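Local coordinates for protein PKS (Streptomyces albus, PDB 4OQJ) that probably acts as a ketosynthase in oxazolomycin biosynthesis, lengthening the polyketide by joining acyl units delivered on acyl carrier proteins, at residues A[78-83]-A[253-258]; A[84-89]-A[701-706]; A[101-106]-A[164-169]; A[141-146]-A[222-227]; A[472-477]-A[510-515]. All blocks are in the same frame, centred on the assembly; numbering follows the deposited sequence. Where two conformers were deposited one is given.

Overall arrangement
Interactions 1, 3 and 4 lie within the N-terminal half of the ketosynthase, and interaction 2 lays the C-terminal tail against it. Interactions 2, 3 and 4 touch one another round Tyr-143 and Trp-705, and interaction 1 adjoins interaction 4 through Gln-223 and Gln-226. Interactions 1 and 3 are buried and rely on asparagine amides that bind backbone carbonyls, and on a bridging water each. Interaction 2, partly open, uses a network of salt bridges. Interaction 4, also partly open, seats a turn against a helix start with one hydroxyl bond. Interactions 3 and 4 reach the second subunit. Interaction 5 stands apart, a mostly apolar helix-on-sheet contact about 21 Å from interaction 2 between centres.

Interaction 1 of 5, residues A[78-83]-A[253-258]; sequences AGQVLV and GTVIGN
Asn-258 reaches across from 253-258 to the backbone of Gln-80 and Leu-82. Its CB comes first, 3.9 Å from the CB of Leu-82, so that the short aliphatic base of the amide packs beside the root of the leucine. CG, anti to its own carbonyl carbon with chi1 -59°, then turns the amide back toward Gln-80. At the tip, ND2 gives its hydrogen to Gln-80 O at 3.0 Å in an almost straight bond (169°), and the acceptor lies in the plane of the amide. The other branch, OD1, takes a hydrogen bond from the backbone N of Gln-223. An asparagine suits the place because its tip can give and accept at once in a buried setting.

The two chains run nearly side by side here, within the N-terminal half of the thiolase fold: 78-83 leaves strand 75-79, while 253-258 leads into strand 259-267 of the large mixed sheet. Gly-257 lets the chains come close, its CA lying 3.7 Å from Gln-80 CB. A water fills in where the backbones do not meet directly, giving a hydrogen to Ile-256 O at 2.6 Å and taking one from Gln-80 N at 2.8 Å. Beyond CB the glutamine bends at chi2 (-81°) and carries its amide away from 253-258, where OE1 bonds to Thr-51 and NE2 to the carbonyl of Asn-368. Leu-82 keeps its backbone N bonded to Gln-226 OE1, and its CB rests 3.7 Å from Asn-258 O, a buried carbonyl for which the model holds no polar partner.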
# COMPACT_ATOMS: atom_id res chain seq x y z
N ALA A 78 3.80 -11.86 32.58
CA ALA A 78 2.52 -12.03 31.92
C ALA A 78 2.63 -11.61 30.47
O ALA A 78 3.55 -10.89 30.10
CB ALA A 78 1.44 -11.23 32.64
N GLY A 79 1.69 -12.06 29.66
CA GLY A 79 1.70 -11.74 28.25
C GLY A 79 0.36 -12.07 27.62
O GLY A 79 -0.48 -12.74 28.22
N GLN A 80 0.17 -11.56 26.41
CA GLN A 80 -1.04 -11.80 25.63
C GLN A 80 -0.64 -12.68 24.48
O GLN A 80 -0.20 -12.17 23.44
CB GLN A 80 -1.63 -10.49 25.12
CG GLN A 80 -2.28 -9.65 26.21
CD GLN A 80 -3.68 -10.12 26.54
OE1 GLN A 80 -4.09 -11.22 26.17
NE2 GLN A 80 -4.44 -9.27 27.24
N VAL A 81 -0.76 -14.00 24.66
CA VAL A 81 -0.20 -14.95 23.70
C VAL A 81 -1.23 -15.52 22.74
O VAL A 81 -2.41 -15.69 23.07
CB VAL A 81 0.51 -16.13 24.42
CG1 VAL A 81 1.43 -15.60 25.51
CG2 VAL A 81 -0.49 -17.10 25.00
N LEU A 82 -0.76 -15.80 21.53
CA LEU A 82 -1.54 -16.52 20.54
C LEU A 82 -1.19 -18.01 20.60
O LEU A 82 -0.09 -18.40 20.22
CB LEU A 82 -1.29 -15.96 19.15
CG LEU A 82 -2.06 -16.69 18.04
CD1 LEU A 82 -3.56 -16.55 18.25
CD2 LEU A 82 -1.63 -16.14 16.68
N VAL A 83 -2.13 -18.82 21.07
CA VAL A 83 -1.91 -20.27 21.17
C VAL A 83 -1.75 -20.88 19.78
O VAL A 83 -2.44 -20.50 18.83
CB VAL A 83 -3.08 -20.97 21.90
CG1 VAL A 83 -2.83 -22.48 22.01
CG2 VAL A 83 -3.27 -20.38 23.29
N GLY A 253 -0.30 2.31 30.65
CA GLY A 253 0.18 1.65 29.45
C GLY A 253 -0.49 0.32 29.15
O GLY A 253 -1.52 -0.03 29.74
N THR A 254 0.11 -0.43 28.24
CA THR A 254 -0.57 -1.58 27.64
C THR A 254 0.38 -2.77 27.66
O THR A 254 1.43 -2.71 28.28
CB THR A 254 -1.04 -1.23 26.20
OG1 THR A 254 -1.90 -2.26 25.69
CG2 THR A 254 0.14 -1.05 25.25
N VAL A 255 -0.03 -3.86 27.03
CA VAL A 255 0.78 -5.06 26.88
C VAL A 255 0.79 -5.41 25.42
O VAL A 255 -0.25 -5.41 24.78
CB VAL A 255 0.23 -6.26 27.67
CG1 VAL A 255 1.22 -7.42 27.63
CG2 VAL A 255 -0.03 -5.88 29.06
N ILE A 256 1.93 -5.72 24.87
CA ILE A 256 2.02 -6.13 23.51
C ILE A 256 1.33 -7.46 23.35
O ILE A 256 1.47 -8.29 24.18
CB ILE A 256 3.45 -6.15 23.01
CG1 ILE A 256 3.45 -5.79 21.54
CG2 ILE A 256 4.17 -7.44 23.35
CD1 ILE A 256 2.98 -4.39 21.38
N GLY A 257 0.56 -7.63 22.32
CA GLY A 257 -0.10 -8.90 22.10
C GLY A 257 0.22 -9.53 20.77
O GLY A 257 0.89 -8.93 19.91
N ASN A 258 -0.29 -10.74 20.59
CA ASN A 258 -0.02 -11.50 19.39
C ASN A 258 -1.32 -11.93 18.75
O ASN A 258 -2.23 -12.38 19.45
CB ASN A 258 0.85 -12.71 19.74
CG ASN A 258 2.17 -12.30 20.36
OD1 ASN A 258 3.18 -12.18 19.68
ND2 ASN A 258 2.16 -12.07 21.65
O HOH W 1 2.50 -10.37 25.36

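Interaction 2 of 5, residues A[84-89]-A[701-706]; sequences DADKFD and RVRHWA
Asp-84 and Asp-86 receive Arg-701 and Arg-703 in a salt-bridge network. The arginines belong to the Tyr-Pro-Phe-x-Arg-x-Arg-x-Trp type of sequence with which C-terminal linkers of modular synthases wrap back over the ketosynthase. Arg-701 grips Asp-84 side-on: its NE meets OD2 at 3.0 Å from above the carboxylate plane, and its NH2 meets OD1, also at 3.0 Å, on the syn side. The carboxylate and guanidinium planes stand 58° apart, so the pair is twisted and not coplanar. Arg-703, its chain extended from CG to NE, brings NH1 to within 2.6 Å of Asp-86 OD2.

Lys-87 sits between the two acids. Bent at chi2 and chi4, it folds NZ back to 2.7 Å from Asp-84 OD1 and 2.9 Å from Asp-86 OD1, and the acids probably offset the nearness of its charge to that of Arg-701. Behind these groups lies the backbone. The type I turn from Asp-84 to Lys-87 presents both carboxylates, and a single beta bridge pairs Lys-87 with Arg-703. In that bridge Phe-88 N binds Val-702 O at 2.9 Å, and His-704 N binds Asp-86 O at 3.1 Å. Further out, the buried ring of Phe-88 lies against helix 105-121, while Trp-705 packs on Pro-105 and stands edge-to-face with Tyr-143. On the indole, CE3 approaches Asp-86 CB obliquely to 3.5 Å.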
# COMPACT_ATOMS: atom_id res chain seq x y z
N ASP A 84 -0.82 -21.83 19.67
CA ASP A 84 -0.57 -22.57 18.44
C ASP A 84 -0.11 -21.70 17.28
O ASP A 84 -0.34 -22.03 16.12
CB ASP A 84 -1.82 -23.36 18.02
CG ASP A 84 -2.00 -24.64 18.83
OD1 ASP A 84 -1.00 -25.17 19.38
OD2 ASP A 84 -3.13 -25.12 18.89
N ALA A 85 0.56 -20.59 17.59
CA ALA A 85 1.14 -19.75 16.56
C ALA A 85 2.18 -20.53 15.73
O ALA A 85 2.48 -20.17 14.59
CB ALA A 85 1.77 -18.53 17.18
N ASP A 86 2.72 -21.60 16.30
CA ASP A 86 3.71 -22.44 15.65
C ASP A 86 3.12 -23.51 14.72
O ASP A 86 3.85 -24.20 14.01
CB ASP A 86 4.56 -23.14 16.72
CG ASP A 86 3.74 -24.08 17.60
OD1 ASP A 86 2.57 -23.75 17.92
OD2 ASP A 86 4.25 -25.15 17.98
N LYS A 87 1.79 -23.66 14.75
CA LYS A 87 1.12 -24.73 13.99
C LYS A 87 0.76 -24.27 12.58
O LYS A 87 0.40 -23.11 12.38
CB LYS A 87 -0.14 -25.19 14.72
CG LYS A 87 0.09 -25.60 16.18
CD LYS A 87 1.07 -26.76 16.30
CE LYS A 87 1.09 -27.34 17.73
NZ LYS A 87 1.38 -26.30 18.76
N PHE A 88 0.86 -25.17 11.61
CA PHE A 88 0.59 -24.82 10.21
C PHE A 88 0.36 -26.05 9.35
O PHE A 88 1.15 -27.01 9.38
CB PHE A 88 1.74 -23.97 9.66
CG PHE A 88 1.61 -23.58 8.21
CD1 PHE A 88 0.63 -22.70 7.80
CD2 PHE A 88 2.51 -24.08 7.27
CE1 PHE A 88 0.52 -22.32 6.47
CE2 PHE A 88 2.42 -23.71 5.92
CZ PHE A 88 1.42 -22.83 5.52
N ASP A 89 -0.72 -26.02 8.57
CA ASP A 89 -1.10 -27.17 7.73
C ASP A 89 -0.40 -27.08 6.38
O ASP A 89 -1.00 -26.71 5.37
CB ASP A 89 -2.61 -27.22 7.54
CG ASP A 89 -3.09 -28.56 6.96
OD1 ASP A 89 -2.30 -29.31 6.33
OD2 ASP A 89 -4.28 -28.86 7.15
N ARG A 701 -2.83 -29.50 13.04
CA ARG A 701 -1.92 -28.81 13.97
C ARG A 701 -0.52 -29.41 13.96
O ARG A 701 -0.10 -30.04 14.94
CB ARG A 701 -2.47 -28.87 15.40
CG ARG A 701 -3.79 -28.16 15.63
CD ARG A 701 -4.34 -28.49 17.02
NE ARG A 701 -3.51 -27.94 18.10
CZ ARG A 701 -2.58 -28.61 18.77
NH1 ARG A 701 -2.33 -29.88 18.51
NH2 ARG A 701 -1.90 -28.00 19.73
N VAL A 702 0.21 -29.20 12.87
CA VAL A 702 1.59 -29.66 12.76
C VAL A 702 2.55 -28.53 13.15
O VAL A 702 2.48 -27.42 12.61
CB VAL A 702 1.91 -30.15 11.33
CG1 VAL A 702 3.31 -30.76 11.26
CG2 VAL A 702 0.88 -31.13 10.87
N ARG A 703 3.45 -28.81 14.08
CA ARG A 703 4.43 -27.81 14.50
C ARG A 703 5.56 -27.65 13.48
O ARG A 703 6.17 -28.62 13.05
CB ARG A 703 5.01 -28.18 15.85
CG ARG A 703 6.12 -27.24 16.32
CD ARG A 703 6.57 -27.66 17.71
NE ARG A 703 7.77 -26.95 18.17
CZ ARG A 703 7.76 -25.79 18.82
NH1 ARG A 703 6.62 -25.15 19.06
NH2 ARG A 703 8.90 -25.25 19.22
N HIS A 704 5.80 -26.41 13.07
CA HIS A 704 6.92 -26.06 12.21
C HIS A 704 7.63 -24.91 12.88
O HIS A 704 7.09 -23.80 12.96
CB HIS A 704 6.46 -25.68 10.80
CG HIS A 704 5.67 -26.74 10.11
ND1 HIS A 704 6.27 -27.77 9.42
CD2 HIS A 704 4.34 -26.95 10.03
CE1 HIS A 704 5.33 -28.57 8.93
NE2 HIS A 704 4.15 -28.09 9.28
N TRP A 705 8.83 -25.17 13.37
CA TRP A 705 9.54 -24.20 14.18
C TRP A 705 11.05 -24.42 14.10
O TRP A 705 11.55 -25.47 14.46
CB TRP A 705 9.07 -24.30 15.63
CG TRP A 705 9.39 -23.10 16.44
CD1 TRP A 705 10.44 -22.94 17.30
CD2 TRP A 705 8.65 -21.88 16.47
NE1 TRP A 705 10.39 -21.69 17.86
CE2 TRP A 705 9.31 -21.02 17.37
CE3 TRP A 705 7.49 -21.43 15.82
CZ2 TRP A 705 8.84 -19.73 17.64
CZ3 TRP A 705 7.04 -20.15 16.09
CH2 TRP A 705 7.71 -19.32 16.99
N ALA A 706 11.75 -23.42 13.58
CA ALA A 706 13.19 -23.48 13.44
C ALA A 706 13.84 -23.21 14.79
O ALA A 706 13.52 -22.22 15.45
CB ALA A 706 13.68 -22.47 12.41

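Interaction 3 of 5, residues A[101-106]-A[164-169]; sequences ELIDPQ and MITNDK
Asn-167 meets Leu-102 and Asp-104 because its CG lies anti to the carbonyl carbon (chi1 -81°), which swings the amide from the end of helix 157-167 toward the end of helix 97-102. ND2 then donates to Leu-102 O at 2.8 Å, approaching tilted from the carbonyl plane, and so occupies a carbonyl left at a helix terminus. OD1 lies 3.5 Å from Asp-104 CB and is itself held by Asn-141 ND2. Thr-166 spends its polar atom within its own helix. With chi1 55° its OG1 turns back to the carbonyl of Arg-162, and CB and CG2 are left to face Ile-103. The two beta-branched side chains cross at about a right angle, the CG1 of Ile-103 being 3.9 Å from Thr-166 CG2.

The backbones join directly as well: Asp-104 N donates to Thr-166 O at 3.2 Å. A bridging water extends this link, giving hydrogens to Asp-104 OD2 at 2.7 Å and to Asn-167 O at 2.8 Å. Just beyond, Lys-169 forms salt bridges with Asp-168 and Asp-170 of the second subunit.

Asp-104, with CG anti to its backbone N, turns its carboxylate onto the chain that follows. OD1 accepts from Gln-106 N at 3.0 Å, and OD2 uses its syn lone pair for Gln-106 NE2. This is an N-cap: one aspartate starts helix 105-121 while tying it to helix 157-167 beside the dimer interface of the thiolase fold.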
# COMPACT_ATOMS: atom_id res chain seq x y z
N GLU A 101 9.04 -24.63 7.84
CA GLU A 101 9.91 -24.24 8.94
C GLU A 101 10.55 -22.89 8.68
O GLU A 101 10.73 -22.10 9.61
CB GLU A 101 10.99 -25.31 9.14
CG GLU A 101 12.06 -24.94 10.15
CD GLU A 101 13.05 -26.08 10.38
OE1 GLU A 101 14.26 -25.89 10.11
OE2 GLU A 101 12.60 -27.16 10.83
N LEU A 102 10.90 -22.62 7.43
CA LEU A 102 11.53 -21.35 7.09
C LEU A 102 10.56 -20.15 7.12
O LEU A 102 10.97 -19.04 7.45
CB LEU A 102 12.17 -21.44 5.71
CG LEU A 102 13.47 -22.25 5.59
CD1 LEU A 102 14.00 -22.15 4.18
CD2 LEU A 102 14.53 -21.78 6.58
N ILE A 103 9.30 -20.38 6.78
CA ILE A 103 8.35 -19.28 6.67
C ILE A 103 8.03 -18.68 8.04
O ILE A 103 7.71 -19.39 9.00
CB ILE A 103 7.03 -19.72 6.00
CG1 ILE A 103 7.29 -20.24 4.59
CG2 ILE A 103 6.05 -18.54 5.89
CD1 ILE A 103 6.08 -20.93 3.93
N ASP A 104 8.15 -17.36 8.11
CA ASP A 104 7.75 -16.59 9.28
C ASP A 104 6.35 -17.05 9.74
O ASP A 104 5.42 -17.08 8.95
CB ASP A 104 7.77 -15.09 8.92
CG ASP A 104 7.31 -14.17 10.07
OD1 ASP A 104 7.07 -14.63 11.20
OD2 ASP A 104 7.21 -12.94 9.81
N PRO A 105 6.22 -17.42 11.02
CA PRO A 105 4.89 -17.77 11.54
C PRO A 105 3.83 -16.69 11.29
O PRO A 105 2.66 -17.03 11.15
CB PRO A 105 5.12 -17.91 13.05
CG PRO A 105 6.57 -18.18 13.20
CD PRO A 105 7.26 -17.51 12.06
N GLN A 106 4.21 -15.42 11.24
CA GLN A 106 3.23 -14.39 10.94
C GLN A 106 2.58 -14.60 9.57
O GLN A 106 1.38 -14.37 9.41
CB GLN A 106 3.88 -13.01 11.00
CG GLN A 106 4.46 -12.67 12.37
CD GLN A 106 5.07 -11.29 12.40
OE1 GLN A 106 4.63 -10.42 13.16
NE2 GLN A 106 6.08 -11.07 11.57
N MSE A 164 14.98 -15.17 2.33
CA MSE A 164 14.37 -13.88 2.00
C MSE A 164 12.94 -14.04 1.48
O MSE A 164 12.03 -13.30 1.91
CB MSE A 164 15.22 -13.14 0.96
CG MSE A 164 14.59 -11.83 0.47
SE MSE A 164 15.53 -11.08 -1.07
CE MSE A 164 14.76 -12.27 -2.45
N ILE A 165 12.70 -14.97 0.57
CA ILE A 165 11.34 -15.07 0.01
C ILE A 165 10.39 -15.75 0.97
O ILE A 165 9.18 -15.71 0.75
CB ILE A 165 11.30 -15.81 -1.37
CG1 ILE A 165 11.71 -17.27 -1.23
CG2 ILE A 165 12.16 -15.07 -2.37
CD1 ILE A 165 11.72 -18.03 -2.55
N THR A 166 10.90 -16.34 2.06
CA THR A 166 10.01 -16.91 3.07
C THR A 166 9.86 -16.02 4.31
O THR A 166 9.10 -16.35 5.21
CB THR A 166 10.49 -18.31 3.55
OG1 THR A 166 11.84 -18.25 4.02
CG2 THR A 166 10.39 -19.34 2.41
N ASN A 167 10.54 -14.87 4.33
CA ASN A 167 10.55 -14.04 5.53
C ASN A 167 10.42 -12.54 5.35
O ASN A 167 10.04 -11.84 6.29
CB ASN A 167 11.84 -14.31 6.31
CG ASN A 167 11.74 -15.56 7.15
OD1 ASN A 167 11.22 -15.52 8.26
ND2 ASN A 167 12.20 -16.67 6.60
N ASP A 168 10.73 -12.01 4.17
CA ASP A 168 10.66 -10.56 4.02
C ASP A 168 9.19 -10.12 3.96
O ASP A 168 8.30 -10.88 3.53
CB ASP A 168 11.45 -10.11 2.80
CG ASP A 168 12.01 -8.70 2.96
OD1 ASP A 168 11.98 -8.18 4.10
OD2 ASP A 168 12.49 -8.13 1.96
N LYS A 169 8.91 -8.91 4.43
CA LYS A 169 7.54 -8.40 4.54
C LYS A 169 6.79 -8.45 3.21
O LYS A 169 5.57 -8.66 3.18
CB LYS A 169 7.55 -6.95 5.05
CG LYS A 169 8.17 -6.78 6.41
CD LYS A 169 7.24 -6.05 7.38
CE LYS A 169 7.90 -5.92 8.74
NZ LYS A 169 7.11 -5.06 9.65
O HOH W 2 7.50 -11.65 7.41

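Interaction 4 of 5, residues A[141-146]-A[222-227]; sequences NTYLLH and IQADQG
Thr-142 and Tyr-143, in the first turn of helix 142-147, meet Ala-224 inside a type I turn that runs from Gln-223 to Gln-226, the CA atoms of Tyr-143 and Ala-224 being 5.1 Å apart. Thr-142 carries the polar link. Its chi1 of 47° places OG1 between the backbone N and the carbonyl carbon, on the side of the turn, where it accepts from Ala-224 N at 2.9 Å in a nearly straight bond (170°).

The methyl of Ala-224 settles beside this bond. Its CB lies 3.6 Å from Thr-142 OG1 and 3.7 Å from Tyr-143 N, off the edge of the tyrosine ring and closer to Tyr-143 CB; a side chain this small lets the turn come close to the helix backbone. Tyr-143 sends its hydroxyl away from the turn, to Glu-101 O and Ala-706 N, and so links this helix to helix 97-102 and the C-terminal tail. Ahead of it, Asn-141 caps the helix start, OD1 taking the hydrogen of Leu-144 N.

One turn on, His-146 lies with Thr-142 CB over the centre of one ring face and presents an edge to Asp-225. Ring and carboxylate are steeply inclined, 61° apart. The same helix faces the dimer partner, Leu-145 packing on Leu-145 and His-146 on Arg-160, both of the second subunit.

CE1 of His-146 is 3.6 Å from Asp-225 OD2, and ND1 is 4.1 Å from the same oxygen. At such distances the carboxylate would act on the imidazole mainly through its field, which may favour a protonated ring, although Arg-160 of the second subunit could oppose this.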
# COMPACT_ATOMS: atom_id res chain seq x y z
N ASN A 141 9.86 -9.04 11.87
CA ASN A 141 10.09 -10.48 11.77
C ASN A 141 11.17 -10.91 12.75
O ASN A 141 12.34 -10.97 12.42
CB ASN A 141 10.47 -10.89 10.34
CG ASN A 141 10.43 -12.39 10.15
OD1 ASN A 141 10.29 -13.14 11.12
ND2 ASN A 141 10.56 -12.84 8.91
N THR A 142 10.76 -11.18 13.99
CA THR A 142 11.72 -11.62 15.00
C THR A 142 12.07 -13.10 14.81
O THR A 142 13.05 -13.57 15.37
CB THR A 142 11.17 -11.38 16.43
OG1 THR A 142 9.82 -11.86 16.53
CG2 THR A 142 11.20 -9.86 16.77
N TYR A 143 11.28 -13.82 14.01
CA TYR A 143 11.60 -15.22 13.67
C TYR A 143 12.89 -15.28 12.86
O TYR A 143 13.75 -16.12 13.09
CB TYR A 143 10.45 -15.84 12.88
CG TYR A 143 10.50 -17.34 12.69
CD1 TYR A 143 10.17 -18.20 13.73
CD2 TYR A 143 10.80 -17.90 11.46
CE1 TYR A 143 10.17 -19.57 13.55
CE2 TYR A 143 10.80 -19.26 11.27
CZ TYR A 143 10.48 -20.09 12.32
OH TYR A 143 10.47 -21.46 12.12
N LEU A 144 13.02 -14.37 11.90
CA LEU A 144 14.20 -14.27 11.07
C LEU A 144 15.40 -13.82 11.91
O LEU A 144 16.49 -14.37 11.81
CB LEU A 144 13.95 -13.29 9.92
CG LEU A 144 15.14 -12.91 9.05
CD1 LEU A 144 15.67 -14.10 8.29
CD2 LEU A 144 14.74 -11.79 8.09
N LEU A 145 15.19 -12.81 12.74
CA LEU A 145 16.27 -12.25 13.53
C LEU A 145 16.75 -13.22 14.62
O LEU A 145 17.95 -13.34 14.84
CB LEU A 145 15.82 -10.93 14.17
CG LEU A 145 15.57 -9.77 13.19
CD1 LEU A 145 14.93 -8.56 13.90
CD2 LEU A 145 16.86 -9.39 12.52
N HIS A 146 15.82 -13.88 15.31
CA HIS A 146 16.18 -14.80 16.40
C HIS A 146 16.42 -16.22 15.90
O HIS A 146 17.55 -16.71 15.90
CB HIS A 146 15.10 -14.83 17.48
CG HIS A 146 14.83 -13.51 18.13
ND1 HIS A 146 13.96 -13.38 19.19
CD2 HIS A 146 15.31 -12.27 17.88
CE1 HIS A 146 13.91 -12.11 19.57
NE2 HIS A 146 14.72 -11.42 18.79
N ILE A 222 3.14 -11.48 15.43
CA ILE A 222 3.48 -12.58 16.32
C ILE A 222 4.94 -12.50 16.68
O ILE A 222 5.81 -12.59 15.80
CB ILE A 222 3.22 -13.96 15.70
CG1 ILE A 222 1.77 -14.06 15.23
CG2 ILE A 222 3.51 -15.05 16.72
CD1 ILE A 222 1.51 -15.26 14.36
N GLN A 223 5.22 -12.32 17.96
CA GLN A 223 6.59 -12.31 18.45
C GLN A 223 7.13 -13.73 18.51
O GLN A 223 6.45 -14.63 19.02
CB GLN A 223 6.68 -11.68 19.82
CG GLN A 223 6.12 -10.29 19.91
CD GLN A 223 6.00 -9.85 21.35
OE1 GLN A 223 5.41 -10.54 22.18
NE2 GLN A 223 6.59 -8.70 21.66
N ALA A 224 8.33 -13.94 17.99
CA ALA A 224 8.90 -15.28 18.01
C ALA A 224 9.16 -15.73 19.45
O ALA A 224 9.27 -16.92 19.70
CB ALA A 224 10.18 -15.34 17.19
N ASP A 225 9.28 -14.78 20.38
CA ASP A 225 9.51 -15.15 21.78
C ASP A 225 8.30 -14.86 22.68
O ASP A 225 8.46 -14.56 23.87
CB ASP A 225 10.76 -14.43 22.33
CG ASP A 225 10.65 -12.91 22.27
OD1 ASP A 225 9.53 -12.38 22.05
OD2 ASP A 225 11.69 -12.24 22.46
N GLN A 226 7.10 -14.98 22.14
CA GLN A 226 5.92 -14.87 22.99
C GLN A 226 6.02 -16.03 23.98
O GLN A 226 6.67 -17.04 23.70
CB GLN A 226 4.60 -14.91 22.19
CG GLN A 226 4.36 -16.18 21.40
CD GLN A 226 2.91 -16.32 20.90
OE1 GLN A 226 2.07 -15.45 21.10
NE2 GLN A 226 2.64 -17.44 20.25
N GLY A 227 5.41 -15.86 25.15
CA GLY A 227 5.49 -16.87 26.19
C GLY A 227 6.46 -16.46 27.28
O GLY A 227 6.57 -17.12 28.31

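Interaction 5 of 5, residues A[472-477]-A[510-515]; sequences NTPAAL and LPYRRA
Pro-474 sits over one face of the Tyr-512 ring, crossing it obliquely with its CD and CG side toward it, where helix 474-490 begins against the antiparallel sheet of strands 465-471, 512-518 and 536-539 in the ketosynthase C-terminal extension. The proline CD stands 3.8 Å from the ring centroid and only 6° off its normal, a CH-pi contact made on the face. A rigid proline suits a first helical turn and offers apolar CH2 groups to the ring. On the ring's CE1 side, Asn-472 O comes within 3.4 Å of that atom, in an oblique approach.

Leu-477 lies one turn further along and crosses Arg-514 obliquely. Its CD2 sits 4.1 Å above the guanidinium plane, over the centre, while CD1 rests 3.6 Å from Tyr-512 O. The arginine bends at chi3 (-79°) to lie beneath the leucine; its nitrogens are engaged elsewhere, NE with Thr-538 and NH1 with Asp-478 in a salt bridge.

Thr-473 starts the helix as its N-cap, OG1 accepting from Ala-476 N at 3.0 Å, a bond consistent with a well-set first turn, from which Pro-474 meets the tyrosine. No hydrogen bond crosses between the segments. Just before strand 512-518, Pro-511 CD lies 3.7 Å from Asn-472 OD1.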
# COMPACT_ATOMS: atom_id res chain seq x y z
N ASN A 472 -8.38 -32.47 3.22
CA ASN A 472 -7.14 -32.96 2.66
C ASN A 472 -6.63 -34.21 3.38
O ASN A 472 -5.64 -34.81 2.95
CB ASN A 472 -6.07 -31.87 2.70
CG ASN A 472 -4.96 -32.12 1.70
OD1 ASN A 472 -5.22 -32.44 0.54
ND2 ASN A 472 -3.73 -31.99 2.15
N THR A 473 -7.31 -34.59 4.46
CA THR A 473 -7.02 -35.82 5.20
C THR A 473 -8.32 -36.39 5.78
O THR A 473 -9.28 -35.66 6.00
CB THR A 473 -6.03 -35.60 6.39
OG1 THR A 473 -6.72 -34.95 7.46
CG2 THR A 473 -4.80 -34.79 5.97
N PRO A 474 -8.35 -37.71 6.04
CA PRO A 474 -9.52 -38.32 6.68
C PRO A 474 -9.85 -37.70 8.03
O PRO A 474 -11.02 -37.46 8.37
CB PRO A 474 -9.09 -39.78 6.85
CG PRO A 474 -8.14 -40.02 5.76
CD PRO A 474 -7.39 -38.72 5.58
N ALA A 475 -8.80 -37.44 8.80
CA ALA A 475 -8.98 -36.86 10.13
C ALA A 475 -9.65 -35.50 10.02
O ALA A 475 -10.58 -35.18 10.77
CB ALA A 475 -7.64 -36.76 10.84
N ALA A 476 -9.18 -34.68 9.07
CA ALA A 476 -9.77 -33.37 8.85
C ALA A 476 -11.24 -33.49 8.41
O ALA A 476 -12.09 -32.71 8.84
CB ALA A 476 -8.96 -32.58 7.80
N LEU A 477 -11.52 -34.47 7.55
CA LEU A 477 -12.89 -34.69 7.06
C LEU A 477 -13.82 -35.05 8.22
O LEU A 477 -14.92 -34.50 8.34
CB LEU A 477 -12.91 -35.80 6.00
CG LEU A 477 -14.25 -36.10 5.34
CD1 LEU A 477 -14.74 -34.91 4.54
CD2 LEU A 477 -14.14 -37.34 4.45
N LEU A 510 -11.46 -30.79 -2.29
CA LEU A 510 -10.32 -31.56 -1.79
C LEU A 510 -10.59 -33.07 -1.92
O LEU A 510 -11.72 -33.46 -2.22
CB LEU A 510 -10.01 -31.15 -0.35
CG LEU A 510 -9.50 -29.71 -0.19
CD1 LEU A 510 -9.53 -29.26 1.27
CD2 LEU A 510 -8.08 -29.60 -0.72
N PRO A 511 -9.56 -33.91 -1.72
CA PRO A 511 -9.64 -35.32 -2.14
C PRO A 511 -10.45 -36.28 -1.26
O PRO A 511 -11.02 -37.23 -1.79
CB PRO A 511 -8.17 -35.78 -2.13
CG PRO A 511 -7.36 -34.52 -2.15
CD PRO A 511 -8.17 -33.52 -1.41
N TYR A 512 -10.44 -36.09 0.05
CA TYR A 512 -11.25 -36.95 0.93
C TYR A 512 -12.63 -36.32 1.05
O TYR A 512 -12.77 -35.21 1.57
CB TYR A 512 -10.57 -37.12 2.28
CG TYR A 512 -9.25 -37.83 2.10
CD1 TYR A 512 -8.09 -37.11 1.84
CD2 TYR A 512 -9.18 -39.22 2.13
CE1 TYR A 512 -6.89 -37.75 1.65
CE2 TYR A 512 -7.98 -39.87 1.95
CZ TYR A 512 -6.84 -39.14 1.70
OH TYR A 512 -5.64 -39.77 1.51
N ARG A 513 -13.64 -37.03 0.57
CA ARG A 513 -14.95 -36.44 0.37
C ARG A 513 -16.06 -37.17 1.10
O ARG A 513 -15.99 -38.37 1.38
CB ARG A 513 -15.27 -36.40 -1.13
CG ARG A 513 -14.23 -35.63 -1.92
CD ARG A 513 -14.64 -35.44 -3.37
NE ARG A 513 -13.63 -34.68 -4.11
CZ ARG A 513 -13.69 -34.41 -5.42
NH1 ARG A 513 -14.71 -34.84 -6.15
NH2 ARG A 513 -12.73 -33.71 -6.00
N ARG A 514 -17.12 -36.41 1.39
CA ARG A 514 -18.28 -36.94 2.09
C ARG A 514 -19.51 -36.22 1.60
O ARG A 514 -19.45 -35.05 1.25
CB ARG A 514 -18.14 -36.79 3.60
CG ARG A 514 -19.28 -37.41 4.41
CD ARG A 514 -18.87 -37.55 5.85
NE ARG A 514 -18.01 -38.71 6.04
CZ ARG A 514 -17.06 -38.81 6.97
NH1 ARG A 514 -16.83 -37.81 7.80
NH2 ARG A 514 -16.33 -39.93 7.06
N ALA A 515 -20.63 -36.93 1.55
CA ALA A 515 -21.88 -36.30 1.13
C ALA A 515 -23.09 -36.97 1.75
O ALA A 515 -23.06 -38.15 2.13
CB ALA A 515 -21.99 -36.30 -0.39